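Local coordinates for exported protein (Bacteroides fragilis, PDB 4JX0) that is of unknown function but binds magnesium and pairs a BT_3987-like N-terminal domain with a probable F5/F8 type C domain, at residues D24-V38 and M150-R163. Sequence-based numbering, arbitrary orientation.
Sequences DIREQLGIDPFTDLV and MEGSHEHLAIARTR
D36 and L157 start a short parallel beta ladder, continued by L37 with A158 and V38 with I159. It lies in the BT_3987-like domain, of the E-set clan, and adds strand 157-159 to the edge of a mixed sheet. A158 is gripped from both ends: its N donates to D36 O, and A158 O accepts from V38 N at 2.9 Å. The V38 side chain lies against the end of L157, V38 CG2 to L157 CD1 3.7 Å. At the N-terminal end of the ladder, H156 ND1 donates a hydrogen bond to F34 O at 2.8 Å, with the oxygen in the ring plane.

Helix 23-31 covers the loop after strand 157-159. With CG anti to the carbonyl carbon (chi1 -82°) and the chain extended beyond CG, the Q28 amide reaches the R161 backbone. Q28 OE1 accepts a hydrogen bond from R161 N at 3.0 Å and also touches A160 CB. Q28 NE2 packs against R161 CG and CD where the two side chains cross, and the amide is nearly parallel to the guanidinium, 11° apart.

D24 can be followed outward. D24 CB lies 3.9 Å from T162 OG1. D24 CG comes near T162 OG1 and R163 NE. D24 OD1 makes a salt bridge to R163 NE at 3.0 Å, in the guanidinium plane. D24 OD2 accepts from T162 OG1 at 2.6 Å with its anti lone pair.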
loop_
_atom_site.group_PDB
_atom_site.type_symbol
_atom_site.label_atom_id
_atom_site.label_comp_id
_atom_site.label_asym_id
_atom_site.label_seq_id
_atom_site.Cartn_x
_atom_site.Cartn_y
_atom_site.Cartn_z
ATOM N N ASP A 24 -22.909 11.815 17.366
ATOM C CA ASP A 24 -24.036 11.893 16.419
ATOM C C ASP A 24 -25.167 10.910 16.759
ATOM O O ASP A 24 -26.335 11.279 16.614
ATOM C CB ASP A 24 -23.581 11.677 14.966
ATOM C CG ASP A 24 -22.921 10.345 14.705
ATOM O OD1 ASP A 24 -21.845 10.090 15.296
ATOM O OD2 ASP A 24 -23.464 9.564 13.903
ATOM N N ILE A 25 -24.837 9.675 17.196
ATOM C CA ILE A 25 -25.870 8.696 17.550
ATOM C C ILE A 25 -26.338 8.957 18.999
ATOM O O ILE A 25 -27.466 8.598 19.314
ATOM C CB ILE A 25 -25.471 7.213 17.296
ATOM C CG1 ILE A 25 -24.360 6.731 18.222
ATOM C CG2 ILE A 25 -25.112 6.967 15.829
ATOM C CD1 ILE A 25 -24.781 5.624 19.051
ATOM N N ARG A 26 -25.516 9.612 19.857
ATOM C CA ARG A 26 -25.939 9.996 21.213
ATOM C C ARG A 26 -27.042 11.067 21.116
ATOM O O ARG A 26 -27.947 11.076 21.947
ATOM C CB ARG A 26 -24.756 10.512 22.055
ATOM C CG ARG A 26 -25.086 10.694 23.544
ATOM C CD ARG A 26 -24.032 11.465 24.333
ATOM N NE ARG A 26 -23.180 10.579 25.136
ATOM C CZ ARG A 26 -22.022 10.043 24.751
ATOM N NH1 ARG A 26 -21.530 10.297 23.540
ATOM N NH2 ARG A 26 -21.344 9.249 25.574
ATOM N N GLU A 27 -26.972 11.953 20.094
ATOM C CA GLU A 27 -27.998 12.972 19.839
ATOM C C GLU A 27 -29.299 12.305 19.391
ATOM O O GLU A 27 -30.359 12.713 19.852
ATOM C CB GLU A 27 -27.542 13.994 18.781
ATOM C CG GLU A 27 -26.561 15.028 19.309
ATOM C CD GLU A 27 -25.982 15.968 18.264
ATOM O OE1 GLU A 27 -26.518 16.013 17.132
ATOM O OE2 GLU A 27 -24.998 16.673 18.585
ATOM N N GLN A 28 -29.226 11.282 18.508
ATOM C CA GLN A 28 -30.406 10.526 18.055
ATOM C C GLN A 28 -31.082 9.809 19.215
ATOM O O GLN A 28 -32.313 9.731 19.251
ATOM C CB GLN A 28 -30.057 9.474 16.993
ATOM C CG GLN A 28 -29.947 9.986 15.566
ATOM C CD GLN A 28 -30.064 8.839 14.587
ATOM O OE1 GLN A 28 -29.090 8.461 13.912
ATOM N NE2 GLN A 28 -31.270 8.260 14.484
ATOM N N LEU A 29 -30.283 9.232 20.132
ATOM C CA LEU A 29 -30.823 8.552 21.313
ATOM C C LEU A 29 -31.516 9.553 22.249
ATOM O O LEU A 29 -32.459 9.182 22.940
ATOM C CB LEU A 29 -29.728 7.794 22.081
ATOM C CG LEU A 29 -29.170 6.544 21.410
ATOM C CD1 LEU A 29 -27.881 6.123 22.076
ATOM C CD2 LEU A 29 -30.174 5.396 21.426
ATOM N N GLY A 30 -31.036 10.790 22.278
ATOM C CA GLY A 30 -31.628 11.853 23.074
ATOM C C GLY A 30 -32.980 12.293 22.549
ATOM O O GLY A 30 -33.918 12.439 23.335
ATOM N N ILE A 31 -33.102 12.496 21.220
ATOM C CA ILE A 31 -34.370 12.935 20.624
ATOM C C ILE A 31 -35.399 11.794 20.614
ATOM O O ILE A 31 -36.598 12.076 20.662
ATOM C CB ILE A 31 -34.213 13.574 19.214
ATOM C CG1 ILE A 31 -33.691 12.594 18.161
ATOM C CG2 ILE A 31 -33.312 14.813 19.287
ATOM C CD1 ILE A 31 -34.077 12.955 16.754
ATOM N N ASP A 32 -34.943 10.524 20.556
ATOM C CA ASP A 32 -35.822 9.355 20.571
ATOM C C ASP A 32 -35.182 8.243 21.392
ATOM O O ASP A 32 -34.539 7.358 20.833
ATOM C CB ASP A 32 -36.127 8.881 19.138
ATOM C CG ASP A 32 -36.991 7.632 19.026
ATOM O OD1 ASP A 32 -37.625 7.247 20.039
ATOM O OD2 ASP A 32 -37.010 7.019 17.932
ATOM N N PRO A 33 -35.408 8.221 22.716
ATOM C CA PRO A 33 -34.834 7.142 23.536
ATOM C C PRO A 33 -35.630 5.828 23.490
ATOM O O PRO A 33 -35.322 4.926 24.268
ATOM C CB PRO A 33 -34.823 7.750 24.944
ATOM C CG PRO A 33 -35.923 8.715 24.952
ATOM C CD PRO A 33 -36.150 9.192 23.543
ATOM N N PHE A 34 -36.614 5.686 22.569
ATOM C CA PHE A 34 -37.457 4.494 22.465
ATOM C C PHE A 34 -37.133 3.629 21.226
ATOM O O PHE A 34 -37.933 2.762 20.866
ATOM C CB PHE A 34 -38.918 4.943 22.441
ATOM C CG PHE A 34 -39.227 5.788 23.649
ATOM C CD1 PHE A 34 -39.353 5.211 24.907
ATOM C CD2 PHE A 34 -39.246 7.172 23.560
ATOM C CE1 PHE A 34 -39.598 5.999 26.033
ATOM C CE2 PHE A 34 -39.485 7.958 24.689
ATOM C CZ PHE A 34 -39.664 7.366 25.916
ATOM N N THR A 35 -35.964 3.840 20.605
ATOM C CA THR A 35 -35.505 3.061 19.455
ATOM C C THR A 35 -34.036 2.750 19.611
ATOM O O THR A 35 -33.232 3.688 19.652
ATOM C CB THR A 35 -35.726 3.824 18.138
ATOM O OG1 THR A 35 -37.060 4.301 18.088
ATOM C CG2 THR A 35 -35.462 2.961 16.914
ATOM N N ASP A 36 -33.675 1.454 19.706
ATOM C CA ASP A 36 -32.273 1.047 19.748
ATOM C C ASP A 36 -31.744 1.204 18.341
ATOM O O ASP A 36 -32.472 0.925 17.391
ATOM C CB ASP A 36 -32.104 -0.401 20.261
ATOM C CG ASP A 36 -32.519 -0.591 21.710
ATOM O OD1 ASP A 36 -32.368 0.365 22.504
ATOM O OD2 ASP A 36 -33.003 -1.694 22.050
ATOM N N LEU A 37 -30.533 1.733 18.183
ATOM C CA LEU A 37 -29.996 1.978 16.847
ATOM C C LEU A 37 -28.907 0.988 16.507
ATOM O O LEU A 37 -28.108 0.648 17.373
ATOM C CB LEU A 37 -29.454 3.409 16.738
ATOM C CG LEU A 37 -30.432 4.524 17.077
ATOM C CD1 LEU A 37 -29.726 5.847 17.190
ATOM C CD2 LEU A 37 -31.543 4.602 16.061
ATOM N N VAL A 38 -28.885 0.526 15.240
ATOM C CA VAL A 38 -27.863 -0.376 14.695
ATOM C C VAL A 38 -27.039 0.470 13.723
ATOM O O VAL A 38 -27.609 1.150 12.872
ATOM C CB VAL A 38 -28.463 -1.636 14.024
ATOM C CG1 VAL A 38 -27.364 -2.578 13.552
ATOM C CG2 VAL A 38 -29.408 -2.356 14.975
HETATM N N MSE A 150 -30.673 -4.621 7.499
HETATM C CA MSE A 150 -31.206 -5.602 8.450
HETATM C C MSE A 150 -32.094 -6.555 7.683
HETATM O O MSE A 150 -32.851 -6.106 6.815
HETATM C CB MSE A 150 -32.002 -4.922 9.556
HETATM C CG MSE A 150 -31.144 -4.274 10.607
HETATM SE SE MSE A 150 -32.215 -3.672 12.116
HETATM C CE MSE A 150 -33.538 -2.581 11.201
ATOM N N GLU A 151 -32.027 -7.856 7.990
ATOM C CA GLU A 151 -32.810 -8.846 7.247
ATOM C C GLU A 151 -34.317 -8.733 7.540
ATOM O O GLU A 151 -35.098 -8.420 6.631
ATOM C CB GLU A 151 -32.313 -10.270 7.542
ATOM C CG GLU A 151 -32.879 -11.330 6.616
ATOM C CD GLU A 151 -32.406 -12.726 6.961
ATOM O OE1 GLU A 151 -31.234 -13.046 6.654
ATOM O OE2 GLU A 151 -33.199 -13.495 7.556
ATOM N N GLY A 152 -34.706 -8.989 8.783
ATOM C CA GLY A 152 -36.110 -8.986 9.161
ATOM C C GLY A 152 -36.633 -7.648 9.621
ATOM O O GLY A 152 -36.026 -6.603 9.368
ATOM N N SER A 153 -37.792 -7.705 10.284
ATOM C CA SER A 153 -38.457 -6.568 10.899
ATOM C C SER A 153 -38.433 -6.819 12.403
ATOM O O SER A 153 -38.945 -7.850 12.863
ATOM C CB SER A 153 -39.881 -6.418 10.368
ATOM O OG SER A 153 -40.450 -5.167 10.727
ATOM N N HIS A 154 -37.763 -5.925 13.148
ATOM C CA HIS A 154 -37.605 -6.005 14.597
ATOM C C HIS A 154 -38.263 -4.779 15.213
ATOM O O HIS A 154 -38.138 -3.687 14.658
ATOM C CB HIS A 154 -36.116 -6.080 14.932
ATOM C CG HIS A 154 -35.451 -7.346 14.481
ATOM N ND1 HIS A 154 -35.683 -8.542 15.124
ATOM C CD2 HIS A 154 -34.565 -7.556 13.479
ATOM C CE1 HIS A 154 -34.934 -9.442 14.506
ATOM N NE2 HIS A 154 -34.248 -8.895 13.502
ATOM N N GLU A 155 -38.982 -4.946 16.334
ATOM C CA GLU A 155 -39.721 -3.840 16.964
ATOM C C GLU A 155 -38.813 -2.926 17.806
ATOM O O GLU A 155 -37.994 -3.418 18.572
ATOM C CB GLU A 155 -40.867 -4.378 17.841
ATOM C CG GLU A 155 -41.864 -5.242 17.082
ATOM C CD GLU A 155 -43.153 -5.574 17.812
ATOM O OE1 GLU A 155 -43.318 -5.156 18.980
ATOM O OE2 GLU A 155 -44.035 -6.199 17.180
ATOM N N HIS A 156 -38.994 -1.593 17.683
ATOM C CA HIS A 156 -38.219 -0.569 18.398
ATOM C C HIS A 156 -36.721 -0.740 18.130
ATOM O O HIS A 156 -35.903 -0.699 19.044
ATOM C CB HIS A 156 -38.525 -0.572 19.904
ATOM C CG HIS A 156 -39.927 -0.165 20.218
ATOM N ND1 HIS A 156 -40.233 1.122 20.610
ATOM C CD2 HIS A 156 -41.065 -0.892 20.178
ATOM C CE1 HIS A 156 -41.543 1.146 20.788
ATOM N NE2 HIS A 156 -42.085 -0.043 20.530
ATOM N N LEU A 157 -36.390 -0.943 16.849
ATOM C CA LEU A 157 -35.033 -1.131 16.359
ATOM C C LEU A 157 -34.938 -0.559 14.957
ATOM O O LEU A 157 -35.849 -0.774 14.157
ATOM C CB LEU A 157 -34.672 -2.623 16.346
ATOM C CG LEU A 157 -33.212 -2.965 16.042
ATOM C CD1 LEU A 157 -32.317 -2.666 17.228
ATOM C CD2 LEU A 157 -33.077 -4.404 15.643
ATOM N N ALA A 158 -33.842 0.146 14.651
ATOM C CA ALA A 158 -33.653 0.737 13.334
ATOM C C ALA A 158 -32.187 0.982 13.020
ATOM O O ALA A 158 -31.360 1.052 13.928
ATOM C CB ALA A 158 -34.406 2.046 13.265
ATOM N N ILE A 159 -31.864 1.133 11.728
ATOM C CA ILE A 159 -30.511 1.486 11.316
ATOM C C ILE A 159 -30.394 2.993 11.551
ATOM O O ILE A 159 -31.318 3.725 11.187
ATOM C CB ILE A 159 -30.211 1.066 9.854
ATOM C CG1 ILE A 159 -30.181 -0.472 9.723
ATOM C CG2 ILE A 159 -28.878 1.663 9.377
ATOM C CD1 ILE A 159 -30.625 -0.952 8.396
ATOM N N ALA A 160 -29.299 3.458 12.189
ATOM C CA ALA A 160 -29.119 4.882 12.495
ATOM C C ALA A 160 -29.119 5.746 11.226
ATOM O O ALA A 160 -28.747 5.272 10.149
ATOM C CB ALA A 160 -27.828 5.099 13.266
ATOM N N ARG A 161 -29.562 7.009 11.352
ATOM C CA ARG A 161 -29.625 7.946 10.222
ATOM C C ARG A 161 -28.215 8.133 9.633
ATOM O O ARG A 161 -27.994 7.885 8.444
ATOM C CB ARG A 161 -30.244 9.294 10.668
ATOM C CG ARG A 161 -31.738 9.178 10.973
ATOM C CD ARG A 161 -32.289 10.304 11.828
ATOM N NE ARG A 161 -33.692 10.061 12.179
ATOM C CZ ARG A 161 -34.452 10.868 12.920
ATOM N NH1 ARG A 161 -33.954 12.003 13.406
ATOM N NH2 ARG A 161 -35.714 10.548 13.180
ATOM N N THR A 162 -27.264 8.486 10.507
ATOM C CA THR A 162 -25.845 8.641 10.195
ATOM C C THR A 162 -25.114 7.333 10.530
ATOM O O THR A 162 -25.709 6.460 11.152
ATOM C CB THR A 162 -25.297 9.801 11.012
ATOM O OG1 THR A 162 -25.577 9.544 12.389
ATOM C CG2 THR A 162 -25.908 11.131 10.607
ATOM N N ARG A 163 -23.838 7.200 10.135
ATOM C CA ARG A 163 -23.000 6.012 10.389
ATOM C C ARG A 163 -23.654 4.691 9.889
ATOM O O ARG A 163 -23.522 3.657 10.536
ATOM C CB ARG A 163 -22.618 5.904 11.882
ATOM C CG ARG A 163 -21.743 7.052 12.338
ATOM C CD ARG A 163 -21.292 6.950 13.779
ATOM N NE ARG A 163 -20.240 7.925 14.091
ATOM C CZ ARG A 163 -18.950 7.793 13.790
ATOM N NH1 ARG A 163 -18.513 6.706 13.159
ATOM N NH2 ARG A 163 -18.083 8.743 14.124
#